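Long-range contacts in pyridoxamine 5'-phosphate oxidase-related, FMN-binding protein (Mycobacterium smegmatis, PDB 6ECI), which binds flavin-adenine dinucleotide as a member of the flavin/deazaflavin-dependent oxidoreductase group and probably sequesters it, helping mycobacteria withstand hypoxic and oxidative stress: residues Ala60-Glu68 with Val80-Thr88; Asp71-Ser79 with Ile122-Gly130. All coordinates share one frame; numbering follows the deposited sequence.

Interaction 1. Residues Ala60-Glu68 with Val80-Thr88; sequences AINNNVLFE and VIVRGVART. With FAD (flavin-adenine dinucleotide), chain C.
L66 and R83 face each other as a non-hydrogen-bonded pair, their side chains side by side and pointing the same way. Both CG atoms sit anti to their own carbonyl carbons (chi1 -79° and -57°), and a bend at chi2 turns the arginine so that CD2 of L66 lies over one face of its guanidinium, 3.7 Å from CZ. The leucine thus packs against the flat of the group, while NH1 of R83 is hydrogen-bonded to S32 O of the second subunit. CD2 of L66 also meets CG2 of I81 at 3.7 Å. I81 makes the closest approach to the cofactor: its CD1 comes within 3.4 Å of C2A of the FAD adenine. Beside it E68, whose CG lies anti to the backbone N, lays that atom 3.7 Å from CG1 of I81; the bend at chi2 then turns the carboxylate, which forms a salt bridge with R23 of the same chain.

These residues belong to a beta hairpin, strands 64-72 and 77-88, within the split beta-barrel of the pyridoxamine 5'-phosphate oxidase family; strands 64-68 and 80-88 run antiparallel at 160°. V65 with G84 and F67 with V82 are its hydrogen-bonded pairs here, and V82 N to F67 O is 2.7 Å. On the face bearing V65 and F67, CB of V82 lies at the edge of the F67 ring, which also meets F39 edge-to-face.

Before the strand, the type II turn A60-N63 delivers N62 N to A86 O. The N62 side chain crosses R87 at about a right angle, and R87 NE reaches OD1 at 3.2 Å, in the amide carbonyl plane on a lone pair. CG1 of V85 covers one face of that guanidinium, 3.4 Å above its plane. Farther out, CG2 of I61 abuts CG2 of T88 at 3.6 Å.

Interaction 2. Residues Asp71-Ser79 with Ile122-Gly130; sequences DHDVEQGWS and ITGRRFRFG. With FAD (flavin-adenine dinucleotide), chain C.
Backbone pairing joins G77 to F127 and S79 to R125, two hydrogen-bonded pairs either side of the non-hydrogen-bonded pair W78-R126. Each has reciprocal N-H...O bonds, such as G77 N to F127 O at 2.9 Å, and strands 77-79 and 122-127 run antiparallel at 164°.

Polar side chains, among them S79 and R125 on one face of the sheet, hold the FAD. S79 OG donates to adenine N1A at 2.8 Å, and T123 OG1 donates to N3A at 3.0 Å, so two hydroxyls grip the adenine at its pyrimidine ring. R125 bends at chi2 (-75°) and carries its guanidinium to the diphosphate: NH2 reaches O1A at 2.8 Å and NH1 reaches O1P at 3.2 Å. One oxygen of each phosphate is bound, which would fix the rotation of the group and probably offset the negative charge.

The pairing is part of the split beta-barrel of the pyridoxamine 5'-phosphate oxidase (FMN-binding) family, with the cofactor bound at the dimer interface; P36, N38, R49 and K55 of the second subunit add backbone hydrogen bonds.

Flat groups on the same face cover the cofactor. R125 lays its guanidinium over the adenine, C8A lying 3.4 Å above the guanidinium plane. F127 sets CG anti to its backbone N (chi1 -158°), placing one ring face over the isoalloxazine, with C9A 3.4 Å above the ring plane and offset toward the ring's rim. CD1 of F129 lies at the edge of the F127 ring.

At the turn end, CG of Q76 lies near R128 CA, about 3.7 Å away, while D73 OD1 accepts from Q76 N in an Asx motif.

How the interactions relate
Strand 77-88 carries both contacts: its later part pairs with 60-68 in interaction 1, its beginning with 122-130 in interaction 2. Their centres are 22 Å apart, about 7 Å and 18 Å from the chain centre, so the first lies deeper in the fold and the second farther out; both are partly buried. They meet where I81 N probably hydrogen-bonds T123 O and V82 packs on I122. Interaction 1 is mainly hairpin pairing and apolar packing, with polar groups toward its margins and the second subunit, and touches FAD chiefly through I81. Interaction 2 buries less surface, 508 against 774 Å², but supplies the hydroxyls, guanidinium and aromatic ring that hold the cofactor. Both reach the second subunit.

Interaction 1. Residues Ala60-Glu68 with Val80-Thr88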
loop_
_atom_site.group_PDB
_atom_site.type_symbol
_atom_site.label_atom_id
_atom_site.label_comp_id
_atom_site.label_asym_id
_atom_site.label_seq_id
_atom_site.Cartn_x
_atom_site.Cartn_y
_atom_site.Cartn_z
ATOM N N ALA B 60 -4.226 -7.048 12.568
ATOM C CA ALA B 60 -3.377 -7.908 11.753
ATOM C C ALA B 60 -2.926 -9.173 12.467
ATOM O O ALA B 60 -2.935 -10.251 11.866
ATOM C CB ALA B 60 -2.143 -7.135 11.279
ATOM N N ILE B 61 -2.530 -9.060 13.736
ATOM C CA ILE B 61 -1.899 -10.176 14.428
ATOM C C ILE B 61 -2.876 -11.335 14.551
ATOM O O ILE B 61 -4.031 -11.158 14.957
ATOM C CB ILE B 61 -1.381 -9.715 15.798
ATOM C CG1 ILE B 61 -0.183 -8.779 15.615
ATOM C CG2 ILE B 61 -1.012 -10.910 16.661
ATOM C CD1 ILE B 61 0.413 -8.277 16.908
ATOM N N ASN B 62 -2.412 -12.531 14.175
ATOM C CA ASN B 62 -3.179 -13.779 14.221
ATOM C C ASN B 62 -4.376 -13.772 13.271
ATOM O O ASN B 62 -5.305 -14.571 13.432
ATOM C CB ASN B 62 -3.633 -14.104 15.649
ATOM C CG ASN B 62 -2.467 -14.320 16.592
ATOM O OD1 ASN B 62 -1.522 -15.042 16.272
ATOM N ND2 ASN B 62 -2.519 -13.682 17.753
ATOM N N ASN B 63 -4.369 -12.885 12.278
ATOM C CA ASN B 63 -5.377 -12.854 11.231
ATOM C C ASN B 63 -4.700 -12.960 9.871
ATOM O O ASN B 63 -3.491 -12.749 9.735
ATOM C CB ASN B 63 -6.217 -11.568 11.289
ATOM C CG ASN B 63 -7.082 -11.490 12.530
ATOM O OD1 ASN B 63 -7.759 -12.453 12.891
ATOM N ND2 ASN B 63 -7.061 -10.337 13.194
ATOM N N ASN B 64 -5.496 -13.296 8.861
ATOM C CA ASN B 64 -4.994 -13.322 7.495
ATOM C C ASN B 64 -4.822 -11.898 6.992
ATOM O O ASN B 64 -5.750 -11.087 7.070
ATOM C CB ASN B 64 -5.951 -14.097 6.592
ATOM C CG ASN B 64 -6.185 -15.514 7.074
ATOM O OD1 ASN B 64 -5.268 -16.177 7.559
ATOM N ND2 ASN B 64 -7.421 -15.982 6.954
ATOM N N VAL B 65 -3.629 -11.586 6.485
ATOM C CA VAL B 65 -3.302 -10.236 6.055
ATOM C C VAL B 65 -2.702 -10.273 4.657
ATOM O O VAL B 65 -2.157 -11.284 4.208
ATOM C CB VAL B 65 -2.325 -9.531 7.021
ATOM C CG1 VAL B 65 -2.902 -9.469 8.427
ATOM C CG2 VAL B 65 -0.965 -10.225 7.007
ATOM N N LEU B 66 -2.815 -9.139 3.974
ATOM C CA LEU B 66 -2.072 -8.869 2.754
ATOM C C LEU B 66 -0.868 -7.998 3.081
ATOM O O LEU B 66 -0.962 -7.073 3.893
ATOM C CB LEU B 66 -2.951 -8.165 1.720
ATOM C CG LEU B 66 -3.913 -9.038 0.922
ATOM C CD1 LEU B 66 -4.796 -8.182 0.038
ATOM C CD2 LEU B 66 -3.114 -10.001 0.087
ATOM N N PHE B 67 0.267 -8.303 2.461
ATOM C CA PHE B 67 1.429 -7.429 2.505
ATOM C C PHE B 67 1.823 -7.062 1.084
ATOM O O PHE B 67 1.919 -7.936 0.217
ATOM C CB PHE B 67 2.617 -8.072 3.211
ATOM C CG PHE B 67 3.861 -7.233 3.162
ATOM C CD1 PHE B 67 4.032 -6.180 4.045
ATOM C CD2 PHE B 67 4.847 -7.481 2.223
ATOM C CE1 PHE B 67 5.168 -5.401 4.002
ATOM C CE2 PHE B 67 5.985 -6.703 2.174
ATOM C CZ PHE B 67 6.147 -5.660 3.066
ATOM N N GLU B 68 2.065 -5.778 0.855
ATOM C CA GLU B 68 2.448 -5.313 -0.465
ATOM C C GLU B 68 3.564 -4.288 -0.341
ATOM O O GLU B 68 3.642 -3.539 0.636
ATOM C CB GLU B 68 1.254 -4.712 -1.217
ATOM C CG GLU B 68 1.507 -4.476 -2.691
ATOM C CD GLU B 68 2.000 -3.074 -2.980
ATOM O OE1 GLU B 68 1.984 -2.237 -2.055
ATOM O OE2 GLU B 68 2.397 -2.812 -4.136
ATOM N N VAL B 80 5.073 -6.554 -5.337
ATOM C CA VAL B 80 5.015 -7.881 -4.739
ATOM C C VAL B 80 3.888 -7.884 -3.716
ATOM O O VAL B 80 3.765 -6.944 -2.923
ATOM C CB VAL B 80 6.355 -8.268 -4.081
ATOM C CG1 VAL B 80 6.217 -9.549 -3.279
ATOM C CG2 VAL B 80 7.436 -8.419 -5.136
ATOM N N ILE B 81 3.061 -8.927 -3.744
ATOM C CA ILE B 81 1.972 -9.104 -2.792
ATOM C C ILE B 81 2.165 -10.434 -2.077
ATOM O O ILE B 81 2.326 -11.475 -2.724
ATOM C CB ILE B 81 0.594 -9.050 -3.477
ATOM C CG1 ILE B 81 0.396 -7.711 -4.186
ATOM C CG2 ILE B 81 -0.514 -9.258 -2.459
ATOM C CD1 ILE B 81 -0.881 -7.636 -4.989
ATOM N N VAL B 82 2.141 -10.397 -0.748
ATOM C CA VAL B 82 2.288 -11.582 0.088
ATOM C C VAL B 82 0.972 -11.813 0.818
ATOM O O VAL B 82 0.506 -10.942 1.564
ATOM C CB VAL B 82 3.447 -11.434 1.086
ATOM C CG1 VAL B 82 3.408 -12.554 2.118
ATOM C CG2 VAL B 82 4.778 -11.418 0.358
ATOM N N ARG B 83 0.369 -12.977 0.597
ATOM C CA ARG B 83 -0.759 -13.437 1.396
ATOM C C ARG B 83 -0.240 -14.376 2.472
ATOM O O ARG B 83 0.460 -15.346 2.166
ATOM C CB ARG B 83 -1.808 -14.152 0.539
ATOM C CG ARG B 83 -2.355 -13.325 -0.606
ATOM C CD ARG B 83 -3.809 -13.671 -0.906
ATOM N NE ARG B 83 -4.265 -13.058 -2.152
ATOM C CZ ARG B 83 -5.152 -12.066 -2.232
ATOM N NH1 ARG B 83 -5.706 -11.565 -1.135
ATOM N NH2 ARG B 83 -5.491 -11.581 -3.418
ATOM N N GLY B 84 -0.575 -14.087 3.720
ATOM C CA GLY B 84 -0.122 -14.930 4.802
ATOM C C GLY B 84 -0.817 -14.607 6.104
ATOM O O GLY B 84 -1.857 -13.944 6.130
ATOM N N VAL B 85 -0.223 -15.094 7.192
ATOM C CA VAL B 85 -0.738 -14.886 8.539
ATOM C C VAL B 85 0.312 -14.141 9.347
ATOM O O VAL B 85 1.506 -14.450 9.266
ATOM C CB VAL B 85 -1.106 -16.220 9.221
ATOM C CG1 VAL B 85 -1.763 -15.960 10.567
ATOM C CG2 VAL B 85 -2.021 -17.038 8.325
ATOM N N ALA B 86 -0.136 -13.154 10.121
ATOM C CA ALA B 86 0.748 -12.389 10.989
ATOM C C ALA B 86 0.831 -13.081 12.344
ATOM O O ALA B 86 -0.193 -13.295 13.002
ATOM C CB ALA B 86 0.253 -10.952 11.148
ATOM N N ARG B 87 2.044 -13.429 12.755
ATOM C CA ARG B 87 2.278 -14.112 14.016
ATOM C C ARG B 87 3.366 -13.374 14.780
ATOM O O ARG B 87 4.380 -12.976 14.199
ATOM C CB ARG B 87 2.682 -15.576 13.783
ATOM C CG ARG B 87 1.689 -16.371 12.937
ATOM C CD ARG B 87 0.907 -17.379 13.772
ATOM N NE ARG B 87 -0.489 -17.001 13.981
ATOM C CZ ARG B 87 -1.531 -17.673 13.499
ATOM N NH1 ARG B 87 -1.346 -18.761 12.765
ATOM N NH2 ARG B 87 -2.764 -17.253 13.747
ATOM N N THR B 88 3.151 -13.179 16.077
ATOM C CA THR B 88 4.159 -12.514 16.885
ATOM C C THR B 88 5.352 -13.437 17.116
ATOM O O THR B 88 5.257 -14.663 17.017
ATOM C CB THR B 88 3.580 -12.065 18.229
ATOM O OG1 THR B 88 3.443 -13.197 19.094
ATOM C CG2 THR B 88 2.226 -11.418 18.037
HETATM P PA FAD C . -5.101 -11.348 -12.378
HETATM O O1A FAD C . -4.196 -11.977 -13.372
HETATM O O2A FAD C . -6.573 -11.755 -12.478
HETATM O O5B FAD C . -4.592 -11.592 -10.906
HETATM C C5B FAD C . -4.296 -12.920 -10.424
HETATM C C4B FAD C . -3.498 -12.805 -9.150
HETATM O O4B FAD C . -2.211 -12.227 -9.445
HETATM C C3B FAD C . -4.096 -11.894 -8.087
HETATM O O3B FAD C . -5.046 -12.584 -7.283
HETATM C C2B FAD C . -2.865 -11.479 -7.278
HETATM O O2B FAD C . -2.565 -12.399 -6.234
HETATM C C1B FAD C . -1.759 -11.462 -8.341
HETATM N N9A FAD C . -1.415 -10.126 -8.810
HETATM C C8A FAD C . -2.075 -9.377 -9.750
HETATM N N7A FAD C . -1.544 -8.198 -9.968
HETATM C C5A FAD C . -0.453 -8.167 -9.100
HETATM C C6A FAD C . 0.522 -7.188 -8.846
HETATM N N6A FAD C . 0.574 -6.004 -9.458
HETATM N N1A FAD C . 1.471 -7.481 -7.925
HETATM C C2A FAD C . 1.431 -8.666 -7.313
HETATM N N3A FAD C . 0.556 -9.660 -7.468
HETATM C C4A FAD C . -0.371 -9.346 -8.390
HETATM N N1 FAD C . -2.742 -1.408 -13.728
HETATM C C2 FAD C . -3.516 -0.406 -14.235
HETATM O O2 FAD C . -4.637 -0.629 -14.705
HETATM N N3 FAD C . -3.045 0.894 -14.229
HETATM C C4 FAD C . -1.823 1.314 -13.743
HETATM O O4 FAD C . -1.512 2.504 -13.792
HETATM C C4X FAD C . -1.009 0.241 -13.207
HETATM N N5 FAD C . 0.166 0.544 -12.727
HETATM C C5X FAD C . 0.943 -0.484 -12.214
HETATM C C6 FAD C . 2.201 -0.179 -11.698
HETATM C C7 FAD C . 3.019 -1.174 -11.173
HETATM C C7M FAD C . 4.372 -0.807 -10.623
HETATM C C8 FAD C . 2.571 -2.505 -11.161
HETATM C C8M FAD C . 3.433 -3.606 -10.604
HETATM C C9 FAD C . 1.315 -2.814 -11.677
HETATM C C9A FAD C . 0.503 -1.816 -12.202
HETATM N N10 FAD C . -0.771 -2.095 -12.737
HETATM C C10 FAD C . -1.556 -1.089 -13.243
HETATM C "C1'" FAD C . -1.302 -3.464 -12.738
HETATM C "C2'" FAD C . -2.261 -3.721 -11.580
HETATM O "O2'" FAD C . -1.660 -3.323 -10.348
HETATM C "C3'" FAD C . -2.598 -5.211 -11.519
HETATM O "O3'" FAD C . -1.411 -5.963 -11.734
HETATM C "C4'" FAD C . -3.654 -5.653 -12.530
HETATM O "O4'" FAD C . -4.782 -4.779 -12.456
HETATM C "C5'" FAD C . -4.087 -7.087 -12.317
HETATM O "O5'" FAD C . -4.994 -7.466 -13.371
HETATM P P FAD C . -5.096 -8.959 -13.859
HETATM O O1P FAD C . -3.842 -9.303 -14.669
HETATM O O2P FAD C . -6.391 -9.206 -14.532
HETATM O O3P FAD C . -5.029 -9.770 -12.501
#

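Interaction 2. Residues Asp71-Ser79 with Ile122-Gly130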
loop_
_atom_site.group_PDB
_atom_site.type_symbol
_atom_site.label_atom_id
_atom_site.label_comp_id
_atom_site.label_asym_id
_atom_site.label_seq_id
_atom_site.Cartn_x
_atom_site.Cartn_y
_atom_site.Cartn_z
ATOM N N ASP B 71 7.923 -0.477 -6.250
ATOM C CA ASP B 71 8.883 0.556 -6.624
ATOM C C ASP B 71 8.802 0.736 -8.133
ATOM O O ASP B 71 8.244 -0.102 -8.846
ATOM C CB ASP B 71 10.305 0.201 -6.186
ATOM C CG ASP B 71 11.203 1.417 -6.093
ATOM O OD1 ASP B 71 10.758 2.450 -5.550
ATOM O OD2 ASP B 71 12.352 1.343 -6.575
ATOM N N HIS B 72 9.381 1.836 -8.614
ATOM C CA HIS B 72 9.266 2.192 -10.021
ATOM C C HIS B 72 10.326 3.222 -10.379
ATOM O O HIS B 72 10.828 3.954 -9.521
ATOM C CB HIS B 72 7.879 2.755 -10.336
ATOM C CG HIS B 72 7.681 4.149 -9.829
ATOM N ND1 HIS B 72 7.918 5.263 -10.605
ATOM C CD2 HIS B 72 7.299 4.610 -8.615
ATOM C CE1 HIS B 72 7.674 6.350 -9.895
ATOM N NE2 HIS B 72 7.298 5.981 -8.684
ATOM N N ASP B 73 10.649 3.275 -11.671
ATOM C CA ASP B 73 11.362 4.412 -12.238
ATOM C C ASP B 73 10.480 5.063 -13.295
ATOM O O ASP B 73 9.268 4.822 -13.324
ATOM C CB ASP B 73 12.717 3.996 -12.822
ATOM C CG ASP B 73 12.609 2.878 -13.849
ATOM O OD1 ASP B 73 11.540 2.709 -14.469
ATOM O OD2 ASP B 73 13.616 2.163 -14.043
ATOM N N VAL B 74 11.074 5.874 -14.172
ATOM C CA VAL B 74 10.295 6.536 -15.215
ATOM C C VAL B 74 9.731 5.514 -16.193
ATOM O O VAL B 74 8.594 5.642 -16.666
ATOM C CB VAL B 74 11.155 7.592 -15.933
ATOM C CG1 VAL B 74 10.424 8.140 -17.152
ATOM C CG2 VAL B 74 11.519 8.712 -14.975
ATOM N N GLU B 75 10.507 4.476 -16.499
ATOM C CA GLU B 75 10.104 3.507 -17.512
ATOM C C GLU B 75 9.210 2.409 -16.939
ATOM O O GLU B 75 8.067 2.253 -17.373
ATOM C CB GLU B 75 11.344 2.909 -18.186
ATOM C CG GLU B 75 12.113 3.914 -19.032
ATOM C CD GLU B 75 13.187 3.268 -19.885
ATOM O OE1 GLU B 75 13.413 3.746 -21.016
ATOM O OE2 GLU B 75 13.809 2.288 -19.424
ATOM N N GLN B 76 9.701 1.653 -15.961
ATOM C CA GLN B 76 8.990 0.472 -15.492
ATOM C C GLN B 76 8.866 0.471 -13.973
ATOM O O GLN B 76 9.443 1.301 -13.267
ATOM C CB GLN B 76 9.687 -0.812 -15.955
ATOM C CG GLN B 76 9.282 -1.276 -17.339
ATOM C CD GLN B 76 9.953 -2.576 -17.729
ATOM O OE1 GLN B 76 11.162 -2.734 -17.565
ATOM N NE2 GLN B 76 9.171 -3.518 -18.245
ATOM N N GLY B 77 8.094 -0.496 -13.478
ATOM C CA GLY B 77 7.924 -0.694 -12.055
ATOM C C GLY B 77 7.602 -2.144 -11.766
ATOM O O GLY B 77 7.377 -2.948 -12.674
ATOM N N TRP B 78 7.588 -2.471 -10.476
ATOM C CA TRP B 78 7.279 -3.813 -10.011
ATOM C C TRP B 78 6.478 -3.707 -8.724
ATOM O O TRP B 78 6.471 -2.669 -8.060
ATOM C CB TRP B 78 8.549 -4.644 -9.768
ATOM C CG TRP B 78 9.432 -4.040 -8.719
ATOM C CD1 TRP B 78 10.484 -3.201 -8.923
ATOM C CD2 TRP B 78 9.323 -4.209 -7.298
ATOM N NE1 TRP B 78 11.042 -2.842 -7.722
ATOM C CE2 TRP B 78 10.346 -3.447 -6.709
ATOM C CE3 TRP B 78 8.461 -4.936 -6.470
ATOM C CZ2 TRP B 78 10.532 -3.388 -5.329
ATOM C CZ3 TRP B 78 8.645 -4.873 -5.102
ATOM C CH2 TRP B 78 9.674 -4.106 -4.545
ATOM N N SER B 79 5.808 -4.801 -8.367
ATOM C CA SER B 79 5.141 -4.889 -7.080
ATOM C C SER B 79 5.091 -6.345 -6.651
ATOM O O SER B 79 5.075 -7.254 -7.484
ATOM C CB SER B 79 3.729 -4.301 -7.122
ATOM O OG SER B 79 2.863 -5.109 -7.893
ATOM N N ILE B 122 3.096 -15.856 -2.437
ATOM C CA ILE B 122 3.757 -14.625 -2.854
ATOM C C ILE B 122 3.692 -14.541 -4.372
ATOM O O ILE B 122 3.936 -15.535 -5.065
ATOM C CB ILE B 122 5.215 -14.539 -2.358
ATOM C CG1 ILE B 122 5.830 -13.190 -2.739
ATOM C CG2 ILE B 122 6.059 -15.690 -2.893
ATOM C CD1 ILE B 122 7.099 -12.850 -1.979
ATOM N N THR B 123 3.327 -13.367 -4.885
ATOM C CA THR B 123 3.256 -13.125 -6.319
ATOM C C THR B 123 3.866 -11.765 -6.614
ATOM O O THR B 123 3.982 -10.912 -5.733
ATOM C CB THR B 123 1.815 -13.180 -6.849
ATOM O OG1 THR B 123 1.002 -12.255 -6.120
ATOM C CG2 THR B 123 1.238 -14.581 -6.701
ATOM N N GLY B 124 4.254 -11.571 -7.866
ATOM C CA GLY B 124 4.901 -10.334 -8.268
ATOM C C GLY B 124 4.696 -10.058 -9.738
ATOM O O GLY B 124 4.630 -10.976 -10.562
ATOM N N ARG B 125 4.602 -8.773 -10.071
ATOM C CA ARG B 125 4.369 -8.342 -11.439
ATOM C C ARG B 125 5.358 -7.253 -11.817
ATOM O O ARG B 125 5.798 -6.470 -10.974
ATOM C CB ARG B 125 2.945 -7.808 -11.638
ATOM C CG ARG B 125 1.851 -8.830 -11.416
ATOM C CD ARG B 125 1.740 -9.808 -12.563
ATOM N NE ARG B 125 0.612 -10.708 -12.364
ATOM C CZ ARG B 125 -0.622 -10.454 -12.784
ATOM N NH1 ARG B 125 -0.879 -9.327 -13.433
ATOM N NH2 ARG B 125 -1.595 -11.327 -12.557
ATOM N N ARG B 126 5.701 -7.220 -13.097
ATOM C CA ARG B 126 6.426 -6.111 -13.693
ATOM C C ARG B 126 5.469 -5.366 -14.613
ATOM O O ARG B 126 4.674 -5.988 -15.324
ATOM C CB ARG B 126 7.654 -6.612 -14.459
ATOM C CG ARG B 126 8.545 -5.517 -15.009
ATOM C CD ARG B 126 9.851 -6.093 -15.531
ATOM N NE ARG B 126 9.647 -6.908 -16.727
ATOM C CZ ARG B 126 10.413 -7.940 -17.070
ATOM N NH1 ARG B 126 11.445 -8.287 -16.311
ATOM N NH2 ARG B 126 10.149 -8.624 -18.176
ATOM N N PHE B 127 5.523 -4.037 -14.580
ATOM C CA PHE B 127 4.611 -3.188 -15.337
ATOM C C PHE B 127 5.416 -2.135 -16.086
ATOM O O PHE B 127 6.461 -1.690 -15.609
ATOM C CB PHE B 127 3.588 -2.534 -14.405
ATOM C CG PHE B 127 2.342 -2.076 -15.093
ATOM C CD1 PHE B 127 1.333 -2.971 -15.383
ATOM C CD2 PHE B 127 2.167 -0.745 -15.428
ATOM C CE1 PHE B 127 0.177 -2.554 -16.011
ATOM C CE2 PHE B 127 1.012 -0.320 -16.053
ATOM C CZ PHE B 127 0.016 -1.226 -16.345
ATOM N N ARG B 128 4.925 -1.732 -17.265
ATOM C CA ARG B 128 5.713 -0.901 -18.170
ATOM C C ARG B 128 5.155 0.502 -18.379
ATOM O O ARG B 128 5.943 1.440 -18.453
ATOM C CB ARG B 128 5.873 -1.627 -19.527
ATOM C CG ARG B 128 5.985 -0.823 -20.846
ATOM C CD ARG B 128 7.231 0.067 -20.983
ATOM N NE ARG B 128 6.901 1.419 -20.544
ATOM C CZ ARG B 128 7.650 2.506 -20.703
ATOM N NH1 ARG B 128 8.837 2.443 -21.289
ATOM N NH2 ARG B 128 7.192 3.670 -20.254
ATOM N N PHE B 129 3.836 0.686 -18.419
ATOM C CA PHE B 129 3.237 1.928 -18.911
ATOM C C PHE B 129 3.671 2.183 -20.350
ATOM O O PHE B 129 4.643 2.908 -20.580
ATOM C CB PHE B 129 3.605 3.175 -18.082
ATOM C CG PHE B 129 3.835 2.927 -16.612
ATOM C CD1 PHE B 129 2.765 2.790 -15.752
ATOM C CD2 PHE B 129 5.118 2.926 -16.079
ATOM C CE1 PHE B 129 2.965 2.599 -14.401
ATOM C CE2 PHE B 129 5.325 2.730 -14.728
ATOM C CZ PHE B 129 4.245 2.570 -13.887
ATOM N N GLY B 130 2.972 1.608 -21.323
ATOM C CA GLY B 130 3.324 1.812 -22.719
ATOM C C GLY B 130 2.153 2.183 -23.611
ATOM O O GLY B 130 1.444 3.158 -23.357
HETATM P PA FAD C . -5.101 -11.348 -12.378
HETATM O O1A FAD C . -4.196 -11.977 -13.372
HETATM O O2A FAD C . -6.573 -11.755 -12.478
HETATM O O5B FAD C . -4.592 -11.592 -10.906
HETATM C C5B FAD C . -4.296 -12.920 -10.424
HETATM C C4B FAD C . -3.498 -12.805 -9.150
HETATM O O4B FAD C . -2.211 -12.227 -9.445
HETATM C C3B FAD C . -4.096 -11.894 -8.087
HETATM O O3B FAD C . -5.046 -12.584 -7.283
HETATM C C2B FAD C . -2.865 -11.479 -7.278
HETATM O O2B FAD C . -2.565 -12.399 -6.234
HETATM C C1B FAD C . -1.759 -11.462 -8.341
HETATM N N9A FAD C . -1.415 -10.126 -8.810
HETATM C C8A FAD C . -2.075 -9.377 -9.750
HETATM N N7A FAD C . -1.544 -8.198 -9.968
HETATM C C5A FAD C . -0.453 -8.167 -9.100
HETATM C C6A FAD C . 0.522 -7.188 -8.846
HETATM N N6A FAD C . 0.574 -6.004 -9.458
HETATM N N1A FAD C . 1.471 -7.481 -7.925
HETATM C C2A FAD C . 1.431 -8.666 -7.313
HETATM N N3A FAD C . 0.556 -9.660 -7.468
HETATM C C4A FAD C . -0.371 -9.346 -8.390
HETATM N N1 FAD C . -2.742 -1.408 -13.728
HETATM C C2 FAD C . -3.516 -0.406 -14.235
HETATM O O2 FAD C . -4.637 -0.629 -14.705
HETATM N N3 FAD C . -3.045 0.894 -14.229
HETATM C C4 FAD C . -1.823 1.314 -13.743
HETATM O O4 FAD C . -1.512 2.504 -13.792
HETATM C C4X FAD C . -1.009 0.241 -13.207
HETATM N N5 FAD C . 0.166 0.544 -12.727
HETATM C C5X FAD C . 0.943 -0.484 -12.214
HETATM C C6 FAD C . 2.201 -0.179 -11.698
HETATM C C7 FAD C . 3.019 -1.174 -11.173
HETATM C C7M FAD C . 4.372 -0.807 -10.623
HETATM C C8 FAD C . 2.571 -2.505 -11.161
HETATM C C8M FAD C . 3.433 -3.606 -10.604
HETATM C C9 FAD C . 1.315 -2.814 -11.677
HETATM C C9A FAD C . 0.503 -1.816 -12.202
HETATM N N10 FAD C . -0.771 -2.095 -12.737
HETATM C C10 FAD C . -1.556 -1.089 -13.243
HETATM C "C1'" FAD C . -1.302 -3.464 -12.738
HETATM C "C2'" FAD C . -2.261 -3.721 -11.580
HETATM O "O2'" FAD C . -1.660 -3.323 -10.348
HETATM C "C3'" FAD C . -2.598 -5.211 -11.519
HETATM O "O3'" FAD C . -1.411 -5.963 -11.734
HETATM C "C4'" FAD C . -3.654 -5.653 -12.530
HETATM O "O4'" FAD C . -4.782 -4.779 -12.456
HETATM C "C5'" FAD C . -4.087 -7.087 -12.317
HETATM O "O5'" FAD C . -4.994 -7.466 -13.371
HETATM P P FAD C . -5.096 -8.959 -13.859
HETATM O O1P FAD C . -3.842 -9.303 -14.669
HETATM O O2P FAD C . -6.391 -9.206 -14.532
HETATM O O3P FAD C . -5.029 -9.770 -12.501
#